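Local coordinates for 5' nucleotidase family protein (Staphylococcus aureus subsp. aureus, PDB 4Q7F), which belongs to the 5'-nucleotidase family, joining a calcineurin-like metallophosphoesterase domain that holds manganese and magnesium ions to a C-terminal nucleotidase domain, at residues 105-108 with 109-113; 169-173 with 174-178; 373-377 with 378-382; 497-500 with 501-505. One frame throughout, in Å; residues are numbered along the deposited sequence.

Contact 1: residues 105-108 with 109-113; sequences GTLG and NHEFN. With MG (magnesium ion), chain B; 3D1 ((2R,3S,5R)-5-(6-amino-9H-purin-9-yl)-tetrahydro-2-(hydroxymethyl)furan-3-ol), chain D.
Gly-108 and Glu-111 bracket the Gly-Asn-His-Glu signature of the calcineurin-like metallophosphoesterases, here a short 3-10 turn on the loop after strand 104-105. Two bonds close the turn. Gly-108 N donates to Glu-111 OE2 at 2.7 Å, with an N-H...O angle of 157°, reaching the oxygen on its anti side. In return, Glu-111 N donates to Gly-108 O at 3.2 Å. The other carboxylate oxygen, OE1, accepts from the backbone N of Phe-73 and Leu-74, while OE2 also takes that of Asp-72. Beside these bonds, Leu-107 CD1 packs against Phe-112 CZ at 4.2 Å.

Asn-109 carries CG between its backbone N and carbonyl carbon (chi1 57°), and from there OD1 binds magnesium at 2.3 Å. Asp-72, His-207 and His-247 share that ion. The ring of His-110 is held at both nitrogens: ND1 donates in its plane to Asn-113 OD1 at 2.8 Å, and NE2 is hydrogen-bonded to O3' of the bound 3D1, also at 2.8 Å. Glu-111 thus acts as a second-shell anchor, its buried carboxylate gripped by several N-H groups that probably offset its charge, while Asn-113 fixes the rotation of the imidazole whose NE2 edge meets the ligand.

Contact 2: residues 169-173 with 174-178; sequences HWEQP and EHIQS. With 3D1 ((2R,3S,5R)-5-(6-amino-9H-purin-9-yl)-tetrahydro-2-(hydroxymethyl)furan-3-ol), chain D.
Glu-171 sets off with CG trans to its backbone nitrogen (chi1 -169°) and then folds about the next bond (chi2 54°), which swings the carboxylate back to meet His-175 four residues on. His-175 ND1 donates to Glu-171 OE1 at 3.0 Å, with an N-H...O angle of 153°. The donor lies well above the carboxylate plane, and the two side chains stand roughly perpendicular. Gln-172 N reaches the same oxygen from the opposite face, at 2.8 Å, so OE1 is clamped between two donors. OE2 is taken by Asn-113 ND2, so both carboxylate oxygens are held.

Over one face of the imidazole comes the aliphatic part of Gln-172, lying alongside it: CB is 3.6 Å from the ring centroid, a CH-pi contact. Gln-172 was modelled in two conformers, so this detail holds for the one described. Its amide, nearly perpendicular to the ring, leads on to Thr-389 OG1. Glu-171 CG also packs on Ile-176 CG2, at 3.7 Å.

The backbone coils through i to i+3 bonds: His-175 N to Gln-172 O at 3.0 Å, and Ile-176 N to Pro-173 O at 3.2 Å. They make a short, weakly bonded helical turn, 173-176, that begins at Pro-173 and follows directly on a pocket loop, in which Trp-170 lays one ring face against C5' of the bound 3D1.

Contact 3: residues 373-377 with 378-382; sequences QVVTM and RDVIN
Thr-376 and Asp-379 lean across one another at the start of helix 377-383, where Thr-376 is the N-cap and Asp-379 the N3 residue, and they supply one arm of a capping box. Asp-379 turns CG away from its carbonyl carbon (chi1 -53°), bringing OD2 back over the end of strand 374-376. The anti lone pair of Asp-379 OD2 receives Thr-376 N at 2.8 Å. Thr-376 OG1 donates to the same oxygen at 2.7 Å, but from far above the carboxylate plane, so the two bonds differ clearly in direction.

On the inner side, Val-375 and Val-380 stand at about right angles and meet through CG1 and CG2 at 4.0 Å; Leu-509 and Ile-506 of helix 501-511 pack around them. Selenomethionine Met-377 crosses Ile-381 at a slant, its CG 4.0 Å from CD1. The first helical bonds follow, Val-380 N to Thr-376 O at 3.2 Å and Ile-381 N to Met-377 O at 3.0 Å. The buried Arg-378 carries its guanidinium away from the turn to salt bridges with Glu-314 and Asp-318, which ties the helix start to the end of helix 304-317. One water joins the cap to that arginine, donating to Thr-376 OG1 and accepting from Arg-378 NE at 2.7 Å.

Contact 4: residues 497-500 with 501-505; sequences IQVE and GAQLL
Leu-504 meets Val-499 where the chain turns into helix 501-511, and its side chain can be followed outward from there. CB has two neighbours: Glu-500 O at 3.5 Å, one helical turn back, and Val-499 CG1 at 3.8 Å. With CG trans to the backbone nitrogen (chi1 -175°), the chain then draws off from the valine, since Leu-504 CG lies 4.6 Å from Val-499 CG1. The tips go further still: Leu-504 CD1 is 4.9 Å from Val-499 CG1 and CD2 is more distant, in the neighbourhood of Leu-351, Lys-354 and Phe-390.

Val-499 answers with a single branch. Its CG1 sits over the backbone of the first turn, 3.6 Å from Leu-504 N, and grazes Gln-503 CB at 4.1 Å. The amide beneath is already engaged: Leu-504 N donates to Glu-500 O at 2.9 Å, the evidence that the helix has begun. Glu-500 is the N-cap residue by position, but its side chain leads away from the turn and touches Pro-387 and Thr-389. The next residue, Gly-501, is bonded through its backbone to Asn-388. Leu-504 thus packs the first turn on helix 342-355 and strand 390-396, just after edge strand 493-497.

Overall arrangement
From the N terminus, contact 1 makes its turn between strand 104-105 and helix 116-125, and contact 2 follows in the loop after strand 155-163. Contact 3 then leads from strand 374-376 into helix 377-383, and contact 4 from strand 493-497 into helix 501-511. The four lie in series along the chain, each closing before the next opens, so none nest or cross. Contacts 1 and 2 adjoin in the metallophosphoesterase part, both touching 3D1, with centres about 13 Å apart. Contacts 3 and 4 adjoin through Val-380 and Ala-502. Between the two pairs, Glu-174 packs on Gln-498, bringing contact 2 against contact 4, away from the ligand.

Contact 1: residues 105-108 with 109-113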
loop_
_atom_site.group_PDB
_atom_site.type_symbol
_atom_site.label_atom_id
_atom_site.label_comp_id
_atom_site.label_asym_id
_atom_site.label_seq_id
_atom_site.Cartn_x
_atom_site.Cartn_y
_atom_site.Cartn_z
ATOM N N GLY A 105 8.700 14.961 6.439
ATOM C CA GLY A 105 7.917 13.903 5.803
ATOM C C GLY A 105 6.426 14.088 5.937
ATOM O O GLY A 105 5.944 15.112 6.464
ATOM N N THR A 106 5.697 13.100 5.413
ATOM C CA THR A 106 4.267 13.057 5.447
ATOM C C THR A 106 3.791 11.661 5.907
ATOM O O THR A 106 4.590 10.696 6.002
ATOM C CB THR A 106 3.658 13.312 4.049
ATOM O OG1 THR A 106 4.098 12.302 3.144
ATOM C CG2 THR A 106 4.054 14.688 3.535
ATOM N N LEU A 107 2.492 11.562 6.164
ATOM C CA LEU A 107 1.879 10.328 6.597
ATOM C C LEU A 107 1.191 9.660 5.454
ATOM O O LEU A 107 0.475 10.304 4.679
ATOM C CB LEU A 107 0.816 10.589 7.666
ATOM C CG LEU A 107 1.241 11.093 9.030
ATOM C CD1 LEU A 107 -0.001 11.419 9.826
ATOM C CD2 LEU A 107 2.110 10.065 9.744
ATOM N N GLY A 108 1.429 8.355 5.348
ATOM C CA GLY A 108 0.749 7.514 4.380
ATOM C C GLY A 108 -0.285 6.687 5.131
ATOM O O GLY A 108 -0.289 6.660 6.365
ATOM N N ASN A 109 -1.189 6.021 4.400
ATOM C CA ASN A 109 -2.201 5.223 5.050
ATOM C C ASN A 109 -1.672 4.071 5.899
ATOM O O ASN A 109 -2.265 3.737 6.925
ATOM C CB ASN A 109 -3.230 4.675 4.038
ATOM C CG ASN A 109 -2.587 3.858 2.934
ATOM O OD1 ASN A 109 -1.850 4.392 2.101
ATOM N ND2 ASN A 109 -2.919 2.574 2.880
ATOM N N HIS A 110 -0.584 3.450 5.467
ATOM C CA HIS A 110 0.010 2.322 6.189
ATOM C C HIS A 110 0.672 2.689 7.503
ATOM O O HIS A 110 0.994 1.811 8.306
ATOM C CB HIS A 110 0.920 1.501 5.253
ATOM C CG HIS A 110 0.167 0.858 4.138
ATOM N ND1 HIS A 110 -0.605 -0.265 4.329
ATOM C CD2 HIS A 110 0.006 1.206 2.837
ATOM C CE1 HIS A 110 -1.187 -0.599 3.191
ATOM N NE2 HIS A 110 -0.853 0.294 2.276
ATOM N N GLU A 111 0.872 3.986 7.739
ATOM C CA GLU A 111 1.362 4.429 9.042
ATOM C C GLU A 111 0.395 4.132 10.179
ATOM O O GLU A 111 0.783 4.172 11.347
ATOM C CB GLU A 111 1.698 5.917 9.039
ATOM C CG GLU A 111 3.178 6.180 8.805
ATOM C CD GLU A 111 3.597 5.909 7.384
ATOM O OE1 GLU A 111 4.182 4.837 7.148
ATOM O OE2 GLU A 111 3.306 6.744 6.512
ATOM N N PHE A 112 -0.872 3.843 9.839
ATOM C CA PHE A 112 -1.889 3.519 10.830
ATOM C C PHE A 112 -2.085 2.003 11.053
ATOM O O PHE A 112 -2.740 1.607 12.014
ATOM C CB PHE A 112 -3.227 4.170 10.412
ATOM C CG PHE A 112 -3.162 5.679 10.337
ATOM C CD1 PHE A 112 -3.434 6.459 11.464
ATOM C CD2 PHE A 112 -2.799 6.324 9.149
ATOM C CE1 PHE A 112 -3.373 7.843 11.406
ATOM C CE2 PHE A 112 -2.712 7.713 9.091
ATOM C CZ PHE A 112 -3.026 8.472 10.214
ATOM N N ASN A 113 -1.501 1.172 10.178
ATOM C CA ASN A 113 -1.655 -0.284 10.213
ATOM C C ASN A 113 -1.377 -0.966 11.537
ATOM O O ASN A 113 -1.874 -2.050 11.757
ATOM C CB ASN A 113 -0.725 -0.976 9.183
ATOM C CG ASN A 113 -1.241 -0.926 7.739
ATOM O OD1 ASN A 113 -0.616 -1.525 6.854
ATOM N ND2 ASN A 113 -2.372 -0.266 7.497
HETATM MG MG MG B . -0.299 4.445 0.461
HETATM O "O5'" 3D1 D . -5.383 1.622 -2.161
HETATM C "C5'" 3D1 D . -5.300 0.453 -1.350
HETATM C "C4'" 3D1 D . -4.092 0.522 -0.432
HETATM O "O4'" 3D1 D . -4.239 -0.530 0.510
HETATM C "C1'" 3D1 D . -3.254 -1.550 0.325
HETATM N N9 3D1 D . -3.901 -2.885 0.458
HETATM C C4 3D1 D . -4.076 -3.460 1.640
HETATM N N3 3D1 D . -3.777 -3.096 2.907
HETATM C C2 3D1 D . -4.083 -3.905 3.939
HETATM N N1 3D1 D . -4.707 -5.103 3.776
HETATM C C6 3D1 D . -5.061 -5.581 2.561
HETATM N N6 3D1 D . -5.688 -6.784 2.444
HETATM C C5 3D1 D . -4.763 -4.737 1.384
HETATM N N7 3D1 D . -4.930 -4.820 0.048
HETATM C C8 3D1 D . -4.418 -3.691 -0.507
HETATM C "C2'" 3D1 D . -2.567 -1.256 -1.001
HETATM C "C3'" 3D1 D . -2.744 0.248 -1.089
HETATM O "O3'" 3D1 D . -1.689 0.877 -0.331
HETATM O O HOH W 1 0.130 2.767 -1.081
#

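Contact 2: residues 169-173 with 174-178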
loop_
_atom_site.group_PDB
_atom_site.type_symbol
_atom_site.label_atom_id
_atom_site.label_comp_id
_atom_site.label_asym_id
_atom_site.label_seq_id
_atom_site.Cartn_x
_atom_site.Cartn_y
_atom_site.Cartn_z
ATOM N N HIS A 169 -11.812 3.525 4.538
ATOM C CA HIS A 169 -12.183 2.394 3.692
ATOM C C HIS A 169 -11.208 1.226 3.787
ATOM O O HIS A 169 -11.454 0.182 3.179
ATOM C CB HIS A 169 -12.266 2.837 2.238
ATOM C CG HIS A 169 -13.378 3.801 1.965
ATOM N ND1 HIS A 169 -14.551 3.421 1.360
ATOM C CD2 HIS A 169 -13.493 5.128 2.213
ATOM C CE1 HIS A 169 -15.349 4.470 1.249
ATOM N NE2 HIS A 169 -14.726 5.518 1.751
ATOM N N TRP A 170 -10.132 1.376 4.569
ATOM C CA TRP A 170 -9.128 0.315 4.666
ATOM C C TRP A 170 -8.704 -0.137 6.069
ATOM O O TRP A 170 -8.486 -1.324 6.315
ATOM C CB TRP A 170 -7.811 0.760 3.981
ATOM C CG TRP A 170 -7.951 1.309 2.577
ATOM C CD1 TRP A 170 -8.672 0.760 1.537
ATOM C CD2 TRP A 170 -7.318 2.477 2.055
ATOM N NE1 TRP A 170 -8.539 1.545 0.410
ATOM C CE2 TRP A 170 -7.709 2.600 0.706
ATOM C CE3 TRP A 170 -6.454 3.448 2.603
ATOM C CZ2 TRP A 170 -7.273 3.650 -0.099
ATOM C CZ3 TRP A 170 -6.033 4.481 1.802
ATOM C CH2 TRP A 170 -6.446 4.586 0.475
ATOM N N GLU A 171 -8.569 0.818 6.962
ATOM C CA GLU A 171 -7.938 0.570 8.255
ATOM C C GLU A 171 -8.832 -0.054 9.330
ATOM O O GLU A 171 -10.057 0.010 9.241
ATOM C CB GLU A 171 -7.350 1.922 8.748
ATOM C CG GLU A 171 -6.423 1.817 9.947
ATOM C CD GLU A 171 -5.312 0.816 9.687
ATOM O OE1 GLU A 171 -5.376 -0.291 10.286
ATOM O OE2 GLU A 171 -4.452 1.105 8.820
ATOM N N GLN A 172 -8.192 -0.679 10.321
ATOM C CA GLN A 172 -8.877 -1.218 11.480
ATOM C C GLN A 172 -9.623 -0.041 12.103
ATOM O O GLN A 172 -9.012 1.017 12.300
ATOM C CB GLN A 172 -7.866 -1.703 12.517
ATOM C CG GLN A 172 -6.966 -2.851 12.112
ATOM C CD GLN A 172 -7.669 -4.179 12.157
ATOM O OE1 GLN A 172 -8.893 -4.251 12.057
ATOM N NE2 GLN A 172 -6.899 -5.247 12.305
ATOM N N PRO A 173 -10.928 -0.202 12.402
ATOM C CA PRO A 173 -11.712 0.878 13.051
ATOM C C PRO A 173 -11.091 1.358 14.365
ATOM O O PRO A 173 -11.019 2.550 14.621
ATOM C CB PRO A 173 -13.062 0.219 13.320
ATOM C CG PRO A 173 -13.178 -0.811 12.275
ATOM C CD PRO A 173 -11.785 -1.359 12.086
ATOM N N GLU A 174 -10.624 0.427 15.175
ATOM C CA GLU A 174 -10.007 0.797 16.443
ATOM C C GLU A 174 -8.745 1.654 16.262
ATOM O O GLU A 174 -8.412 2.430 17.147
ATOM C CB GLU A 174 -9.742 -0.427 17.347
ATOM C CG GLU A 174 -9.006 -1.621 16.748
ATOM C CD GLU A 174 -9.905 -2.585 15.953
ATOM O OE1 GLU A 174 -10.749 -2.144 15.155
ATOM O OE2 GLU A 174 -9.740 -3.806 16.109
ATOM N N HIS A 175 -8.059 1.537 15.119
ATOM C CA HIS A 175 -6.856 2.328 14.876
ATOM C C HIS A 175 -7.112 3.785 14.505
ATOM O O HIS A 175 -6.213 4.609 14.643
ATOM C CB HIS A 175 -5.955 1.722 13.798
ATOM C CG HIS A 175 -5.402 0.385 14.151
ATOM N ND1 HIS A 175 -4.837 -0.454 13.215
ATOM C CD2 HIS A 175 -5.387 -0.290 15.320
ATOM C CE1 HIS A 175 -4.447 -1.566 13.807
ATOM N NE2 HIS A 175 -4.786 -1.498 15.078
ATOM N N ILE A 176 -8.321 4.108 14.058
ATOM C CA ILE A 176 -8.615 5.473 13.626
ATOM C C ILE A 176 -9.842 6.104 14.265
ATOM O O ILE A 176 -10.260 7.173 13.837
ATOM C CB ILE A 176 -8.838 5.532 12.100
ATOM C CG1 ILE A 176 -10.048 4.663 11.702
ATOM C CG2 ILE A 176 -7.608 5.048 11.368
ATOM C CD1 ILE A 176 -10.422 4.769 10.242
ATOM N N GLN A 177 -10.397 5.454 15.282
ATOM C CA GLN A 177 -11.673 5.877 15.911
ATOM C C GLN A 177 -11.803 7.345 16.357
ATOM O O GLN A 177 -12.909 7.893 16.348
ATOM C CB GLN A 177 -12.071 4.893 17.048
ATOM C CG GLN A 177 -11.056 4.729 18.185
ATOM C CD GLN A 177 -11.024 5.902 19.153
ATOM O OE1 GLN A 177 -12.030 6.587 19.358
ATOM N NE2 GLN A 177 -9.877 6.116 19.782
ATOM N N SER A 178 -10.695 7.976 16.730
ATOM C CA SER A 178 -10.704 9.367 17.192
ATOM C C SER A 178 -10.307 10.363 16.101
ATOM O O SER A 178 -10.196 11.569 16.360
ATOM C CB SER A 178 -9.714 9.514 18.349
ATOM O OG SER A 178 -8.401 9.165 17.928
HETATM O "O5'" 3D1 D . -5.383 1.622 -2.161
HETATM C "C5'" 3D1 D . -5.300 0.453 -1.350
HETATM C "C4'" 3D1 D . -4.092 0.522 -0.432
HETATM O "O4'" 3D1 D . -4.239 -0.530 0.510
HETATM C "C1'" 3D1 D . -3.254 -1.550 0.325
HETATM N N9 3D1 D . -3.901 -2.885 0.458
HETATM C C4 3D1 D . -4.076 -3.460 1.640
HETATM N N3 3D1 D . -3.777 -3.096 2.907
HETATM C C2 3D1 D . -4.083 -3.905 3.939
HETATM N N1 3D1 D . -4.707 -5.103 3.776
HETATM C C6 3D1 D . -5.061 -5.581 2.561
HETATM N N6 3D1 D . -5.688 -6.784 2.444
HETATM C C5 3D1 D . -4.763 -4.737 1.384
HETATM N N7 3D1 D . -4.930 -4.820 0.048
HETATM C C8 3D1 D . -4.418 -3.691 -0.507
HETATM C "C2'" 3D1 D . -2.567 -1.256 -1.001
HETATM C "C3'" 3D1 D . -2.744 0.248 -1.089
HETATM O "O3'" 3D1 D . -1.689 0.877 -0.331
#

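Contact 3: residues 373-377 with 378-382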
loop_
_atom_site.group_PDB
_atom_site.type_symbol
_atom_site.label_atom_id
_atom_site.label_comp_id
_atom_site.label_asym_id
_atom_site.label_seq_id
_atom_site.Cartn_x
_atom_site.Cartn_y
_atom_site.Cartn_z
ATOM N N GLN A 373 7.358 -27.761 0.391
ATOM C CA GLN A 373 7.190 -28.680 1.498
ATOM C C GLN A 373 7.745 -28.096 2.793
ATOM O O GLN A 373 7.129 -28.246 3.849
ATOM C CB GLN A 373 7.809 -30.042 1.189
ATOM C CG GLN A 373 7.204 -30.681 -0.044
ATOM C CD GLN A 373 7.564 -32.143 -0.203
ATOM O OE1 GLN A 373 7.672 -32.888 0.776
ATOM N NE2 GLN A 373 7.701 -32.575 -1.449
ATOM N N VAL A 374 8.892 -27.427 2.726
ATOM C CA VAL A 374 9.440 -26.795 3.916
ATOM C C VAL A 374 8.915 -25.364 3.899
ATOM O O VAL A 374 9.037 -24.649 2.894
ATOM C CB VAL A 374 10.981 -26.848 3.967
ATOM C CG1 VAL A 374 11.501 -26.168 5.229
ATOM C CG2 VAL A 374 11.456 -28.295 3.917
ATOM N N VAL A 375 8.279 -24.975 4.996
ATOM C CA VAL A 375 7.703 -23.653 5.129
ATOM C C VAL A 375 8.454 -22.886 6.202
ATOM O O VAL A 375 8.564 -23.350 7.345
ATOM C CB VAL A 375 6.225 -23.716 5.529
ATOM C CG1 VAL A 375 5.632 -22.314 5.574
ATOM C CG2 VAL A 375 5.437 -24.593 4.565
ATOM N N THR A 376 8.970 -21.714 5.828
ATOM C CA THR A 376 9.682 -20.848 6.772
ATOM C C THR A 376 8.870 -19.556 6.998
ATOM O O THR A 376 7.888 -19.301 6.289
ATOM C CB THR A 376 11.073 -20.463 6.241
ATOM O OG1 THR A 376 10.920 -19.702 5.040
ATOM C CG2 THR A 376 11.920 -21.717 5.948
HETATM N N MSE A 377 9.291 -18.755 7.973
HETATM C CA MSE A 377 8.623 -17.474 8.277
HETATM C C MSE A 377 8.563 -16.627 7.002
HETATM O O MSE A 377 7.532 -15.998 6.702
HETATM C CB MSE A 377 9.377 -16.805 9.428
HETATM C CG MSE A 377 8.778 -15.471 9.868
HETATM SE SE MSE A 377 6.830 -15.585 10.254
HETATM C CE MSE A 377 7.114 -16.243 12.075
ATOM N N ARG A 378 9.661 -16.655 6.241
ATOM C CA ARG A 378 9.799 -15.937 4.950
ATOM C C ARG A 378 8.624 -16.252 4.024
ATOM O O ARG A 378 8.019 -15.367 3.453
ATOM C CB ARG A 378 11.102 -16.358 4.249
ATOM C CG ARG A 378 11.494 -15.522 3.011
ATOM C CD ARG A 378 12.746 -16.034 2.301
ATOM N NE ARG A 378 13.848 -16.194 3.235
ATOM C CZ ARG A 378 14.713 -15.246 3.562
ATOM N NH1 ARG A 378 14.668 -14.037 2.997
ATOM N NH2 ARG A 378 15.633 -15.523 4.460
ATOM N N ASP A 379 8.322 -17.533 3.894
ATOM C CA ASP A 379 7.238 -17.994 3.024
ATOM C C ASP A 379 5.870 -17.545 3.497
ATOM O O ASP A 379 5.036 -17.156 2.691
ATOM C CB ASP A 379 7.308 -19.507 2.902
ATOM C CG ASP A 379 8.686 -19.981 2.469
ATOM O OD1 ASP A 379 9.171 -19.515 1.417
ATOM O OD2 ASP A 379 9.291 -20.803 3.173
ATOM N N VAL A 380 5.631 -17.590 4.806
ATOM C CA VAL A 380 4.345 -17.190 5.361
ATOM C C VAL A 380 4.081 -15.714 5.095
ATOM O O VAL A 380 2.978 -15.324 4.703
ATOM C CB VAL A 380 4.264 -17.455 6.888
ATOM C CG1 VAL A 380 3.026 -16.796 7.482
ATOM C CG2 VAL A 380 4.285 -18.946 7.198
ATOM N N ILE A 381 5.103 -14.892 5.330
ATOM C CA ILE A 381 4.973 -13.458 5.134
ATOM C C ILE A 381 4.736 -13.113 3.658
ATOM O O ILE A 381 3.894 -12.268 3.355
ATOM C CB ILE A 381 6.191 -12.682 5.684
ATOM C CG1 ILE A 381 6.302 -12.869 7.210
ATOM C CG2 ILE A 381 6.010 -11.212 5.365
ATOM C CD1 ILE A 381 7.530 -12.246 7.871
ATOM N N ASN A 382 5.468 -13.757 2.753
ATOM C CA ASN A 382 5.285 -13.508 1.326
ATOM C C ASN A 382 3.890 -13.841 0.867
ATOM O O ASN A 382 3.350 -13.168 -0.009
ATOM C CB ASN A 382 6.328 -14.276 0.489
ATOM C CG ASN A 382 7.700 -13.643 0.574
ATOM O OD1 ASN A 382 7.807 -12.435 0.732
ATOM N ND2 ASN A 382 8.749 -14.441 0.464
HETATM O O HOH W 2 13.666 -18.758 4.182
#

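Contact 4: residues 497-500 with 501-505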
loop_
_atom_site.group_PDB
_atom_site.type_symbol
_atom_site.label_atom_id
_atom_site.label_comp_id
_atom_site.label_asym_id
_atom_site.label_seq_id
_atom_site.Cartn_x
_atom_site.Cartn_y
_atom_site.Cartn_z
ATOM N N ILE A 497 -12.357 -11.833 14.535
ATOM C CA ILE A 497 -11.211 -12.709 14.722
ATOM C C ILE A 497 -9.916 -11.893 14.751
ATOM O O ILE A 497 -9.371 -11.517 13.705
ATOM C CB ILE A 497 -11.163 -13.797 13.637
ATOM C CG1 ILE A 497 -12.473 -14.599 13.647
ATOM C CG2 ILE A 497 -9.981 -14.733 13.870
ATOM C CD1 ILE A 497 -12.617 -15.545 12.485
ATOM N N GLN A 498 -9.434 -11.645 15.958
ATOM C CA GLN A 498 -8.238 -10.837 16.189
ATOM C C GLN A 498 -6.939 -11.628 16.100
ATOM O O GLN A 498 -6.087 -11.570 16.978
ATOM C CB GLN A 498 -8.337 -10.105 17.536
ATOM C CG GLN A 498 -9.387 -8.999 17.530
ATOM C CD GLN A 498 -8.996 -7.838 16.623
ATOM O OE1 GLN A 498 -7.863 -7.384 16.652
ATOM N NE2 GLN A 498 -9.939 -7.348 15.833
ATOM N N VAL A 499 -6.803 -12.370 15.019
ATOM C CA VAL A 499 -5.589 -13.093 14.734
ATOM C C VAL A 499 -5.230 -12.603 13.338
ATOM O O VAL A 499 -6.056 -12.658 12.430
ATOM C CB VAL A 499 -5.770 -14.622 14.747
ATOM C CG1 VAL A 499 -4.478 -15.303 14.304
ATOM C CG2 VAL A 499 -6.188 -15.101 16.134
ATOM N N GLU A 500 -4.011 -12.094 13.187
ATOM C CA GLU A 500 -3.552 -11.584 11.891
ATOM C C GLU A 500 -3.254 -12.737 10.939
ATOM O O GLU A 500 -3.044 -13.878 11.373
ATOM C CB GLU A 500 -2.376 -10.591 12.068
ATOM C CG GLU A 500 -2.883 -9.255 12.606
ATOM C CD GLU A 500 -1.799 -8.246 12.914
ATOM O OE1 GLU A 500 -0.674 -8.444 12.470
ATOM O OE2 GLU A 500 -2.095 -7.249 13.603
ATOM N N GLY A 501 -3.293 -12.445 9.650
ATOM C CA GLY A 501 -3.153 -13.457 8.617
ATOM C C GLY A 501 -1.962 -14.378 8.712
ATOM O O GLY A 501 -2.104 -15.582 8.629
ATOM N N ALA A 502 -0.769 -13.821 8.867
ATOM C CA ALA A 502 0.426 -14.654 8.950
ATOM C C ALA A 502 0.326 -15.638 10.121
ATOM O O ALA A 502 0.550 -16.841 9.943
ATOM C CB ALA A 502 1.676 -13.792 9.058
ATOM N N GLN A 503 -0.072 -15.144 11.295
ATOM C CA GLN A 503 -0.195 -15.996 12.465
ATOM C C GLN A 503 -1.315 -17.051 12.324
ATOM O O GLN A 503 -1.167 -18.194 12.783
ATOM C CB GLN A 503 -0.441 -15.160 13.702
ATOM C CG GLN A 503 -0.379 -15.983 14.969
ATOM C CD GLN A 503 0.968 -16.629 15.159
ATOM O OE1 GLN A 503 1.993 -15.988 14.997
ATOM N NE2 GLN A 503 0.972 -17.902 15.544
ATOM N N LEU A 504 -2.413 -16.672 11.681
ATOM C CA LEU A 504 -3.509 -17.596 11.461
ATOM C C LEU A 504 -2.998 -18.777 10.632
ATOM O O LEU A 504 -3.273 -19.924 10.972
ATOM C CB LEU A 504 -4.717 -16.882 10.828
ATOM C CG LEU A 504 -6.008 -17.679 10.640
ATOM C CD1 LEU A 504 -7.199 -16.731 10.530
ATOM C CD2 LEU A 504 -5.930 -18.630 9.456
ATOM N N LEU A 505 -2.240 -18.510 9.575
ATOM C CA LEU A 505 -1.651 -19.586 8.759
ATOM C C LEU A 505 -0.635 -20.412 9.570
ATOM O O LEU A 505 -0.585 -21.628 9.460
ATOM C CB LEU A 505 -1.010 -19.038 7.480
ATOM C CG LEU A 505 -1.959 -18.339 6.497
ATOM C CD1 LEU A 505 -1.219 -17.928 5.249
ATOM C CD2 LEU A 505 -3.149 -19.223 6.135
#